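Local coordinates for protein putative NADH Oxidase (Clostridium acetobutylicum, PDB 3E10) that binds flavin mononucleotide between the two subunits of its dimer and probably acts as an oxidoreductase of the nitroreductase family, at residues Q91-A96 / K137-I142; P42-V47 / E80-I85; N6-I11 / N99-A104. All coordinates share one frame; numbering follows the deposited sequence.

Interaction 1. Residues Q91-A96 / K137-I142. With FMN (flavin mononucleotide), chain C.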
loop_
_atom_site.group_PDB
_atom_site.type_symbol
_atom_site.label_atom_id
_atom_site.label_comp_id
_atom_site.label_asym_id
_atom_site.label_seq_id
_atom_site.Cartn_x
_atom_site.Cartn_y
_atom_site.Cartn_z
ATOM N N GLN B 91 -1.400 -5.406 5.570
ATOM C CA GLN B 91 -1.312 -5.147 4.136
ATOM C C GLN B 91 -2.456 -4.273 3.672
ATOM O O GLN B 91 -2.243 -3.317 2.914
ATOM C CB GLN B 91 -1.281 -6.482 3.375
ATOM C CG GLN B 91 -0.042 -7.318 3.743
ATOM C CD GLN B 91 -0.010 -8.684 3.088
ATOM O OE1 GLN B 91 -0.485 -8.845 1.961
ATOM N NE2 GLN B 91 0.538 -9.686 3.804
ATOM N N ASP B 92 -3.661 -4.585 4.132
ATOM C CA ASP B 92 -4.810 -3.754 3.862
ATOM C C ASP B 92 -4.527 -2.295 4.278
ATOM O O ASP B 92 -4.840 -1.366 3.556
ATOM C CB ASP B 92 -6.009 -4.193 4.696
ATOM C CG ASP B 92 -6.474 -5.615 4.450
ATOM O OD1 ASP B 92 -6.016 -6.259 3.468
ATOM O OD2 ASP B 92 -7.363 -6.046 5.253
HETATM N N MSE B 93 -3.979 -2.137 5.484
HETATM C CA MSE B 93 -3.759 -0.801 6.060
HETATM C C MSE B 93 -2.660 -0.058 5.336
HETATM O O MSE B 93 -2.771 1.153 5.143
HETATM C CB MSE B 93 -3.445 -0.863 7.567
HETATM C CG MSE B 93 -4.554 -1.477 8.456
HETATM SE SE MSE B 93 -6.262 -0.608 8.280
HETATM C CE MSE B 93 -5.699 1.169 8.860
ATOM N N ALA B 94 -1.664 -0.804 4.874
ATOM C CA ALA B 94 -0.603 -0.226 4.077
ATOM C C ALA B 94 -1.137 0.281 2.726
ATOM O O ALA B 94 -0.736 1.342 2.247
ATOM C CB ALA B 94 0.534 -1.289 3.890
ATOM N N ALA B 95 -2.063 -0.478 2.136
ATOM C CA ALA B 95 -2.661 -0.048 0.867
ATOM C C ALA B 95 -3.472 1.235 1.072
ATOM O O ALA B 95 -3.436 2.138 0.239
ATOM C CB ALA B 95 -3.530 -1.193 0.294
ATOM N N ALA B 96 -4.230 1.303 2.177
ATOM C CA ALA B 96 -4.960 2.517 2.538
ATOM C C ALA B 96 -4.021 3.710 2.748
ATOM O O ALA B 96 -4.280 4.823 2.285
ATOM C CB ALA B 96 -5.832 2.269 3.776
ATOM N N LYS B 137 -6.339 -1.643 16.895
ATOM C CA LYS B 137 -4.901 -1.768 16.771
ATOM C C LYS B 137 -4.305 -0.614 16.003
ATOM O O LYS B 137 -4.676 -0.385 14.837
ATOM C CB LYS B 137 -4.580 -3.044 15.997
ATOM C CG LYS B 137 -5.166 -4.274 16.714
ATOM C CD LYS B 137 -4.760 -5.585 16.037
ATOM C CE LYS B 137 -3.270 -5.902 16.162
ATOM N NZ LYS B 137 -2.860 -6.250 17.566
ATOM N N PRO B 138 -3.384 0.118 16.639
ATOM C CA PRO B 138 -2.697 1.173 15.898
ATOM C C PRO B 138 -1.874 0.643 14.737
ATOM O O PRO B 138 -1.215 -0.382 14.859
ATOM C CB PRO B 138 -1.778 1.794 16.932
ATOM C CG PRO B 138 -2.327 1.386 18.264
ATOM C CD PRO B 138 -2.983 0.097 18.061
ATOM N N PHE B 139 -1.948 1.338 13.608
ATOM C CA PHE B 139 -1.180 0.969 12.427
ATOM C C PHE B 139 -0.062 1.972 12.100
ATOM O O PHE B 139 1.117 1.622 12.051
ATOM C CB PHE B 139 -2.073 0.752 11.206
ATOM C CG PHE B 139 -1.275 0.410 9.972
ATOM C CD1 PHE B 139 -0.650 -0.812 9.858
ATOM C CD2 PHE B 139 -1.054 1.346 8.969
ATOM C CE1 PHE B 139 0.104 -1.124 8.745
ATOM C CE2 PHE B 139 -0.267 1.033 7.853
ATOM C CZ PHE B 139 0.303 -0.182 7.739
ATOM N N CYS B 140 -0.433 3.231 11.889
ATOM C CA CYS B 140 0.534 4.268 11.582
ATOM C C CYS B 140 -0.115 5.618 11.829
ATOM O O CYS B 140 -1.326 5.701 12.081
ATOM C CB CYS B 140 1.051 4.172 10.137
ATOM S SG CYS B 140 -0.070 4.797 8.856
ATOM N N VAL B 141 0.689 6.661 11.746
ATOM C CA VAL B 141 0.179 8.035 11.704
ATOM C C VAL B 141 0.675 8.651 10.413
ATOM O O VAL B 141 1.810 8.421 10.018
ATOM C CB VAL B 141 0.657 8.863 12.899
ATOM C CG1 VAL B 141 0.143 10.305 12.802
ATOM C CG2 VAL B 141 0.280 8.211 14.243
ATOM N N ILE B 142 -0.193 9.431 9.744
ATOM C CA ILE B 142 0.213 10.220 8.573
ATOM C C ILE B 142 0.107 11.706 8.939
ATOM O O ILE B 142 -0.959 12.171 9.334
ATOM C CB ILE B 142 -0.618 9.864 7.341
ATOM C CG1 ILE B 142 -0.402 8.379 6.953
ATOM C CG2 ILE B 142 -0.221 10.761 6.137
ATOM C CD1 ILE B 142 -1.286 7.866 5.912
HETATM N N1 FMN C . -8.349 -11.438 -4.339
HETATM C C2 FMN C . -8.338 -12.745 -4.759
HETATM O O2 FMN C . -9.072 -13.109 -5.681
HETATM N N3 FMN C . -7.463 -13.660 -4.226
HETATM C C4 FMN C . -6.640 -13.353 -3.160
HETATM O O4 FMN C . -5.841 -14.206 -2.733
HETATM C C4A FMN C . -6.626 -12.012 -2.731
HETATM N N5 FMN C . -5.784 -11.615 -1.727
HETATM C C5A FMN C . -5.747 -10.303 -1.316
HETATM C C6 FMN C . -4.873 -9.906 -0.307
HETATM C C7 FMN C . -4.792 -8.599 0.119
HETATM C C7M FMN C . -3.809 -8.227 1.210
HETATM C C8 FMN C . -5.602 -7.639 -0.483
HETATM C C8M FMN C . -5.337 -6.189 -0.191
HETATM C C9 FMN C . -6.485 -8.024 -1.502
HETATM C C9A FMN C . -6.569 -9.347 -1.928
HETATM N N10 FMN C . -7.482 -9.753 -2.904
HETATM C C10 FMN C . -7.479 -11.067 -3.328
HETATM C "C1'" FMN C . -8.405 -8.755 -3.557
HETATM C "C2'" FMN C . -9.583 -8.438 -2.627
HETATM O "O2'" FMN C . -10.517 -9.509 -2.584
HETATM C "C3'" FMN C . -10.242 -7.142 -3.074
HETATM O "O3'" FMN C . -9.307 -6.075 -2.892
HETATM C "C4'" FMN C . -11.568 -6.828 -2.322
HETATM O "O4'" FMN C . -12.568 -7.774 -2.593
HETATM C "C5'" FMN C . -12.075 -5.433 -2.656
HETATM O "O5'" FMN C . -12.427 -5.327 -4.027
HETATM P P FMN C . -11.677 -4.221 -4.919
HETATM O O1P FMN C . -10.213 -4.616 -5.017
HETATM O O2P FMN C . -12.379 -4.279 -6.261
HETATM O O3P FMN C . -11.858 -2.858 -4.251
#

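Interaction 2. Residues P42-V47 / E80-I85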
loop_
_atom_site.group_PDB
_atom_site.type_symbol
_atom_site.label_atom_id
_atom_site.label_comp_id
_atom_site.label_asym_id
_atom_site.label_seq_id
_atom_site.Cartn_x
_atom_site.Cartn_y
_atom_site.Cartn_z
ATOM N N PRO B 42 -10.840 -3.126 7.174
ATOM C CA PRO B 42 -10.754 -3.195 8.650
ATOM C C PRO B 42 -10.421 -1.847 9.319
ATOM O O PRO B 42 -10.263 -1.784 10.536
ATOM C CB PRO B 42 -9.644 -4.196 8.859
ATOM C CG PRO B 42 -8.694 -3.910 7.723
ATOM C CD PRO B 42 -9.580 -3.554 6.539
ATOM N N TRP B 43 -10.434 -0.780 8.536
ATOM C CA TRP B 43 -9.839 0.498 8.961
ATOM C C TRP B 43 -10.750 1.415 9.771
ATOM O O TRP B 43 -11.976 1.504 9.542
ATOM C CB TRP B 43 -9.372 1.286 7.744
ATOM C CG TRP B 43 -10.241 1.104 6.504
ATOM C CD1 TRP B 43 -11.518 1.538 6.304
ATOM C CD2 TRP B 43 -9.856 0.426 5.318
ATOM N NE1 TRP B 43 -11.947 1.166 5.053
ATOM C CE2 TRP B 43 -10.933 0.496 4.422
ATOM C CE3 TRP B 43 -8.687 -0.226 4.934
ATOM C CZ2 TRP B 43 -10.892 -0.120 3.153
ATOM C CZ3 TRP B 43 -8.621 -0.816 3.651
ATOM C CH2 TRP B 43 -9.733 -0.752 2.794
ATOM N N GLU B 44 -10.112 2.132 10.676
ATOM C CA GLU B 44 -10.693 3.248 11.447
ATOM C C GLU B 44 -9.655 4.351 11.446
ATOM O O GLU B 44 -8.481 4.060 11.402
ATOM C CB GLU B 44 -10.930 2.796 12.907
ATOM C CG GLU B 44 -11.967 1.680 13.075
ATOM C CD GLU B 44 -13.403 2.128 12.909
ATOM O OE1 GLU B 44 -13.665 3.365 12.770
ATOM O OE2 GLU B 44 -14.307 1.232 12.904
ATOM N N PHE B 45 -10.095 5.601 11.498
ATOM C CA PHE B 45 -9.221 6.756 11.372
ATOM C C PHE B 45 -9.519 7.759 12.482
ATOM O O PHE B 45 -10.680 8.142 12.666
ATOM C CB PHE B 45 -9.424 7.455 10.007
ATOM C CG PHE B 45 -9.339 6.527 8.832
ATOM C CD1 PHE B 45 -10.456 5.885 8.361
ATOM C CD2 PHE B 45 -8.125 6.240 8.235
ATOM C CE1 PHE B 45 -10.398 4.999 7.287
ATOM C CE2 PHE B 45 -8.057 5.359 7.174
ATOM C CZ PHE B 45 -9.193 4.744 6.703
ATOM N N ILE B 46 -8.481 8.268 13.138
ATOM C CA ILE B 46 -8.635 9.419 14.034
ATOM C C ILE B 46 -7.996 10.623 13.316
ATOM O O ILE B 46 -6.836 10.589 12.919
ATOM C CB ILE B 46 -7.963 9.233 15.396
ATOM C CG1 ILE B 46 -8.402 7.947 16.077
ATOM C CG2 ILE B 46 -8.275 10.454 16.317
ATOM C CD1 ILE B 46 -7.599 7.596 17.361
ATOM N N VAL B 47 -8.791 11.670 13.142
ATOM C CA VAL B 47 -8.358 12.839 12.422
ATOM C C VAL B 47 -8.135 13.926 13.460
ATOM O O VAL B 47 -9.066 14.225 14.242
ATOM C CB VAL B 47 -9.427 13.284 11.422
ATOM C CG1 VAL B 47 -9.018 14.593 10.753
ATOM C CG2 VAL B 47 -9.703 12.145 10.395
ATOM N N GLU B 80 -9.851 -5.489 15.046
ATOM C CA GLU B 80 -9.845 -6.943 15.024
ATOM C C GLU B 80 -11.230 -7.524 14.702
ATOM O O GLU B 80 -11.334 -8.582 14.064
ATOM C CB GLU B 80 -9.391 -7.493 16.375
ATOM C CG GLU B 80 -7.930 -7.366 16.685
ATOM C CD GLU B 80 -7.592 -7.918 18.108
ATOM O OE1 GLU B 80 -8.472 -7.951 18.986
ATOM O OE2 GLU B 80 -6.426 -8.247 18.355
ATOM N N GLU B 81 -12.280 -6.888 15.212
ATOM C CA GLU B 81 -13.613 -7.403 15.063
ATOM C C GLU B 81 -14.139 -7.292 13.640
ATOM O O GLU B 81 -15.159 -7.903 13.335
ATOM C CB GLU B 81 -14.562 -6.745 16.063
ATOM C CG GLU B 81 -14.163 -7.057 17.511
ATOM C CD GLU B 81 -15.065 -6.411 18.542
ATOM O OE1 GLU B 81 -15.974 -5.647 18.151
ATOM O OE2 GLU B 81 -14.836 -6.647 19.756
ATOM N N LYS B 82 -13.439 -6.538 12.790
ATOM C CA LYS B 82 -13.766 -6.480 11.379
ATOM C C LYS B 82 -12.949 -7.450 10.531
ATOM O O LYS B 82 -13.186 -7.572 9.331
ATOM C CB LYS B 82 -13.586 -5.058 10.862
ATOM C CG LYS B 82 -14.509 -4.083 11.538
ATOM C CD LYS B 82 -14.348 -2.693 10.968
ATOM C CE LYS B 82 -15.441 -1.756 11.488
ATOM N NZ LYS B 82 -15.183 -1.320 12.888
HETATM N N MSE B 83 -12.004 -8.154 11.134
HETATM C CA MSE B 83 -11.110 -8.995 10.352
HETATM C C MSE B 83 -11.689 -10.365 10.076
HETATM O O MSE B 83 -11.981 -11.123 11.010
HETATM C CB MSE B 83 -9.780 -9.174 11.046
HETATM C CG MSE B 83 -9.035 -7.873 11.277
HETATM SE SE MSE B 83 -7.455 -8.160 12.302
HETATM C CE MSE B 83 -7.033 -6.334 12.663
ATOM N N LYS B 84 -11.825 -10.667 8.803
ATOM C CA LYS B 84 -12.119 -12.014 8.295
ATOM C C LYS B 84 -10.819 -12.789 8.024
ATOM O O LYS B 84 -10.766 -14.011 8.158
ATOM C CB LYS B 84 -12.905 -11.901 6.990
ATOM C CG LYS B 84 -14.213 -11.128 7.071
ATOM C CD LYS B 84 -14.714 -10.740 5.659
ATOM C CE LYS B 84 -16.108 -10.105 5.708
ATOM N NZ LYS B 84 -16.135 -8.636 6.022
ATOM N N ILE B 85 -9.765 -12.049 7.666
ATOM C CA ILE B 85 -8.452 -12.592 7.342
ATOM C C ILE B 85 -7.434 -11.768 8.138
ATOM O O ILE B 85 -6.802 -10.835 7.635
ATOM C CB ILE B 85 -8.175 -12.523 5.806
ATOM C CG1 ILE B 85 -9.287 -13.267 5.062
ATOM C CG2 ILE B 85 -6.807 -13.124 5.479
ATOM C CD1 ILE B 85 -9.323 -12.973 3.602
#

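Interaction 3. Residues N6-I11 / N99-A104. With FMN (flavin mononucleotide), chain L.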
loop_
_atom_site.group_PDB
_atom_site.type_symbol
_atom_site.label_atom_id
_atom_site.label_comp_id
_atom_site.label_asym_id
_atom_site.label_seq_id
_atom_site.Cartn_x
_atom_site.Cartn_y
_atom_site.Cartn_z
ATOM N N ASN B 6 4.868 8.993 -9.507
ATOM C CA ASN B 6 6.264 9.395 -9.597
ATOM C C ASN B 6 6.647 10.522 -8.642
ATOM O O ASN B 6 7.807 10.594 -8.190
ATOM C CB ASN B 6 6.593 9.878 -11.012
ATOM C CG ASN B 6 6.828 8.737 -11.976
ATOM O OD1 ASN B 6 7.105 7.620 -11.589
ATOM N ND2 ASN B 6 6.733 9.042 -13.260
ATOM N N ASN B 7 5.714 11.442 -8.395
ATOM C CA ASN B 7 6.049 12.671 -7.680
ATOM C C ASN B 7 5.785 12.635 -6.179
ATOM O O ASN B 7 6.271 13.485 -5.459
ATOM C CB ASN B 7 5.338 13.864 -8.324
ATOM C CG ASN B 7 5.977 14.282 -9.636
ATOM O OD1 ASN B 7 7.138 14.644 -9.679
ATOM N ND2 ASN B 7 5.205 14.245 -10.711
ATOM N N ARG B 8 5.003 11.663 -5.710
ATOM C CA ARG B 8 4.736 11.564 -4.277
ATOM C C ARG B 8 6.053 11.417 -3.503
ATOM O O ARG B 8 6.824 10.481 -3.762
ATOM C CB ARG B 8 3.894 10.341 -4.019
ATOM C CG ARG B 8 3.603 10.054 -2.521
ATOM C CD ARG B 8 3.632 8.567 -2.160
ATOM N NE ARG B 8 4.906 7.930 -2.533
ATOM C CZ ARG B 8 6.051 8.024 -1.860
ATOM N NH1 ARG B 8 6.142 8.779 -0.780
ATOM N NH2 ARG B 8 7.126 7.392 -2.312
ATOM N N ARG B 9 6.267 12.312 -2.531
ATOM C CA ARG B 9 7.459 12.250 -1.690
ATOM C C ARG B 9 7.060 12.287 -0.219
ATOM O O ARG B 9 6.008 12.814 0.148
ATOM C CB ARG B 9 8.412 13.441 -1.967
ATOM C CG ARG B 9 9.013 13.477 -3.373
ATOM C CD ARG B 9 10.270 12.676 -3.534
ATOM N NE ARG B 9 10.109 11.228 -3.408
ATOM C CZ ARG B 9 9.731 10.439 -4.412
ATOM N NH1 ARG B 9 9.433 10.928 -5.618
ATOM N NH2 ARG B 9 9.621 9.144 -4.198
ATOM N N SER B 10 7.941 11.797 0.649
ATOM C CA SER B 10 7.767 12.024 2.075
ATOM C C SER B 10 8.152 13.467 2.409
ATOM O O SER B 10 9.313 13.863 2.279
ATOM C CB SER B 10 8.638 11.048 2.877
ATOM O OG SER B 10 8.114 9.737 2.825
ATOM N N ILE B 11 7.161 14.241 2.830
ATOM C CA ILE B 11 7.321 15.634 3.185
ATOM C C ILE B 11 7.100 15.767 4.676
ATOM O O ILE B 11 6.071 15.323 5.194
ATOM C CB ILE B 11 6.376 16.536 2.334
ATOM C CG1 ILE B 11 6.868 16.505 0.849
ATOM C CG2 ILE B 11 6.337 17.976 2.923
ATOM C CD1 ILE B 11 6.044 17.318 -0.138
ATOM N N ASN B 99 -2.774 4.965 -0.504
ATOM C CA ASN B 99 -3.792 5.781 -1.160
ATOM C C ASN B 99 -3.849 7.206 -0.588
ATOM O O ASN B 99 -4.043 8.187 -1.318
ATOM C CB ASN B 99 -5.168 5.148 -1.078
ATOM C CG ASN B 99 -5.398 4.078 -2.127
ATOM O OD1 ASN B 99 -4.478 3.650 -2.851
ATOM N ND2 ASN B 99 -6.657 3.631 -2.216
ATOM N N ILE B 100 -3.781 7.312 0.735
ATOM C CA ILE B 100 -3.742 8.664 1.354
ATOM C C ILE B 100 -2.574 9.484 0.835
ATOM O O ILE B 100 -2.718 10.667 0.508
ATOM C CB ILE B 100 -3.741 8.585 2.908
ATOM C CG1 ILE B 100 -5.045 7.942 3.429
ATOM C CG2 ILE B 100 -3.487 9.934 3.520
ATOM C CD1 ILE B 100 -5.000 7.621 4.915
ATOM N N LEU B 101 -1.384 8.865 0.824
ATOM C CA LEU B 101 -0.214 9.606 0.405
ATOM C C LEU B 101 -0.369 10.070 -1.036
ATOM O O LEU B 101 0.044 11.184 -1.375
ATOM C CB LEU B 101 1.031 8.744 0.540
ATOM C CG LEU B 101 1.409 8.269 1.941
ATOM C CD1 LEU B 101 2.651 7.392 1.833
ATOM C CD2 LEU B 101 1.607 9.442 2.955
ATOM N N LEU B 102 -0.862 9.199 -1.911
ATOM C CA LEU B 102 -1.036 9.592 -3.304
ATOM C C LEU B 102 -2.084 10.683 -3.479
ATOM O O LEU B 102 -1.883 11.628 -4.242
ATOM C CB LEU B 102 -1.355 8.371 -4.154
ATOM C CG LEU B 102 -0.231 7.335 -4.271
ATOM C CD1 LEU B 102 -0.782 6.058 -4.890
ATOM C CD2 LEU B 102 0.985 7.874 -5.064
ATOM N N GLU B 103 -3.200 10.546 -2.773
ATOM C CA GLU B 103 -4.239 11.566 -2.823
ATOM C C GLU B 103 -3.698 12.899 -2.292
ATOM O O GLU B 103 -3.997 13.963 -2.838
ATOM C CB GLU B 103 -5.474 11.134 -2.072
ATOM C CG GLU B 103 -6.669 12.104 -2.131
ATOM C CD GLU B 103 -7.371 12.172 -3.481
ATOM O OE1 GLU B 103 -7.113 11.326 -4.362
ATOM O OE2 GLU B 103 -8.229 13.069 -3.621
ATOM N N ALA B 104 -2.878 12.842 -1.234
ATOM C CA ALA B 104 -2.280 14.075 -0.725
ATOM C C ALA B 104 -1.493 14.788 -1.809
ATOM O O ALA B 104 -1.678 16.004 -2.030
ATOM C CB ALA B 104 -1.414 13.786 0.503
HETATM N N1 FMN L . 9.430 8.424 7.585
HETATM C C2 FMN L . 9.655 9.069 8.766
HETATM O O2 FMN L . 10.136 10.211 8.765
HETATM N N3 FMN L . 9.319 8.453 9.942
HETATM C C4 FMN L . 8.849 7.159 10.009
HETATM O O4 FMN L . 8.552 6.638 11.110
HETATM C C4A FMN L . 8.603 6.504 8.801
HETATM N N5 FMN L . 8.068 5.245 8.817
HETATM C C5A FMN L . 7.773 4.629 7.602
HETATM C C6 FMN L . 7.220 3.352 7.633
HETATM C C7 FMN L . 6.906 2.676 6.449
HETATM C C7M FMN L . 6.244 1.349 6.493
HETATM C C8 FMN L . 7.133 3.325 5.225
HETATM C C8M FMN L . 6.592 2.723 3.926
HETATM C C9 FMN L . 7.690 4.609 5.215
HETATM C C9A FMN L . 8.032 5.265 6.384
HETATM N N10 FMN L . 8.616 6.536 6.391
HETATM C C10 FMN L . 8.869 7.175 7.596
HETATM C "C1'" FMN L . 8.860 7.227 5.115
HETATM C "C2'" FMN L . 10.128 6.667 4.450
HETATM O "O2'" FMN L . 11.319 7.080 5.115
HETATM C "C3'" FMN L . 10.186 7.145 2.995
HETATM O "O3'" FMN L . 9.105 6.551 2.297
HETATM C "C4'" FMN L . 11.514 6.831 2.279
HETATM O "O4'" FMN L . 12.586 7.584 2.840
HETATM C "C5'" FMN L . 11.483 7.091 0.775
HETATM O "O5'" FMN L . 11.213 8.467 0.481
HETATM P P FMN L . 9.894 8.869 -0.325
HETATM O O1P FMN L . 9.851 8.055 -1.593
HETATM O O2P FMN L . 8.703 8.555 0.520
HETATM O O3P FMN L . 10.073 10.344 -0.604
#

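Interaction 1. Residues Q91-A96 / K137-I142
Phe139 reaches out from its strand and lays its ring against the backbone and CB of Met93, a selenomethionine, on the helix. Its own CB already points toward the helix, and CG, anti to the backbone N (chi1 178°), carries the ring on to Met93. At the root of the ring, CG and CD2 each lie 3.5 Å from Met93 CB. That carbon stands over the middle of the ring, 3.4 Å from the centroid and only 7° off the normal, which makes a CH-pi contact over the face. Further out, CE2 meets the peptide, 3.6 Å from Met93 C. The tip atom CZ arrives 3.5 Å from Ala94 N, an oblique approach, and 4.0 Å from Ala94 CB. Small alanine suits this place because the ring can come close to the helix backbone; the flat phenyl suits its own because it fits against that surface. The rest of the Met93 chain bends at chi2 and chi3 and runs past the ring in the opposite direction. On another side of the helix, Gln91 OE1 and Asp92 OD1 approach the methyl C7M of a flavin, while Asp92 is held by Gln40 and the backbone N of Ala37. Phe139 and Cys140 form a classic beta bulge opposite Leu76. The contact packs helix 89-106 onto strand 136-145, beside Trp113 of strand 110-115, with Gln91 of the second subunit also touching Phe139.

Interaction 2. Residues P42-V47 / E80-I85
Lys82, in one of its two modelled conformers, joins Glu44 in a salt bridge, with Lys82 NZ 2.7 Å from Glu44 OE2. Lysine suits the site because its long chain can carry a charge from turn to strand. In this conformer it is extended through chi2 and chi3 and bends only at its end, where chi4 of 77° turns the ammonium group. Glu44 is more compact: a fold at chi2 (-75°) swings its carboxylate aside, and the two side chains cross at about a right angle. The ammonium meets OE2 nearly along the C-O axis. Each group has a second partner: NZ forms a salt bridge with Asp79, and Glu44 OE1 is hydrogen-bonded to His164 of the second subunit. With two carboxylates close by, the lysine would probably stay protonated. Nearer the backbone the contact is apolar. Lys82 CB lies 4.0 Å from Pro42 CA, and Met83, a selenomethionine, brings its CG to 4.4 Å from Pro42 CB. Proline offers a compact, rigid surface here. The contact ties strand 43-48, an outer strand of the chain's own sheet, and the proline before it to the 3-10 turn and the residue after it, following antiparallel strand 72-79. Helix 89-106 packs against Pro42, Trp43 and Met83, and a parallel strand of the second subunit continues the sheet beyond Phe45, Ile46 and Val47.

Interaction 3. Residues N6-I11 / N99-A104
The phosphate-binding segment of the flavin site, Arg8, Arg9 and Ser10, follows the short helix 4-7 and is braced against helix 89-106 through Arg8. The aliphatic part of that arginine does the packing: CD lies 3.8 Å from Leu101 CB, and CB lies 4.0 Å from Leu102 CD2. Arginine suits a place with two demands, since its methylenes can rest on leucines while its tip carries charge. A chi1 of 176° sends CG away from the backbone N and out to the helix; bends at chi2 and chi3 then turn the guanidinium to the phosphate. There NH1 donates to O2P of the flavin at 2.9 Å, with an N-H...O angle of 167°, while NH2 reaches O1P. O2P lies at the edge of the Arg8 guanidinium, in its plane. Arg9 adds a second two-pronged grip: NE donates to O3P, and NH2 reaches O1P at 2.8 Å. Ser10 completes the set, its backbone N bonding O3P at 2.9 Å and its OG donating to O2P at 2.7 Å; its short hydroxyl side chain fits close beside the phosphate. Each terminal phosphate oxygen thus receives two bonds from this segment, and the positive charge probably offsets that of the phosphate. Arg8 NH2 also bonds to Gln33 O of the second subunit, whereas Arg9 NH1 bonds to Lys153 O. Clustered arginines and a serine near the N-terminus that bind the FMN phosphate are characteristic of the nitroreductase family.

Helix 89-106 supplies a segment to both interaction 1 and interaction 3, whose centres lie about 15 Å apart; Ile142 of the first packs on Ile100 and Leu101 of the third. Interaction 2 lies about 10 Å from interaction 1, centre to centre, and touches it where Met93 SE meets Trp43 CB at 3.7 Å and Pro42 packs on Asp92. Interactions 2 and 3 are about 22 Å apart, centre to centre, on opposite sides of the chain's centre. The contacts also bear on two different flavins: Arg8, Arg9 and Ser10 of interaction 3 grip the phosphate of one, while Gln91 and Asp92 of interaction 1 approach the dimethyl edge of the other, whose phosphate the second subunit binds. Each site therefore draws on both chains.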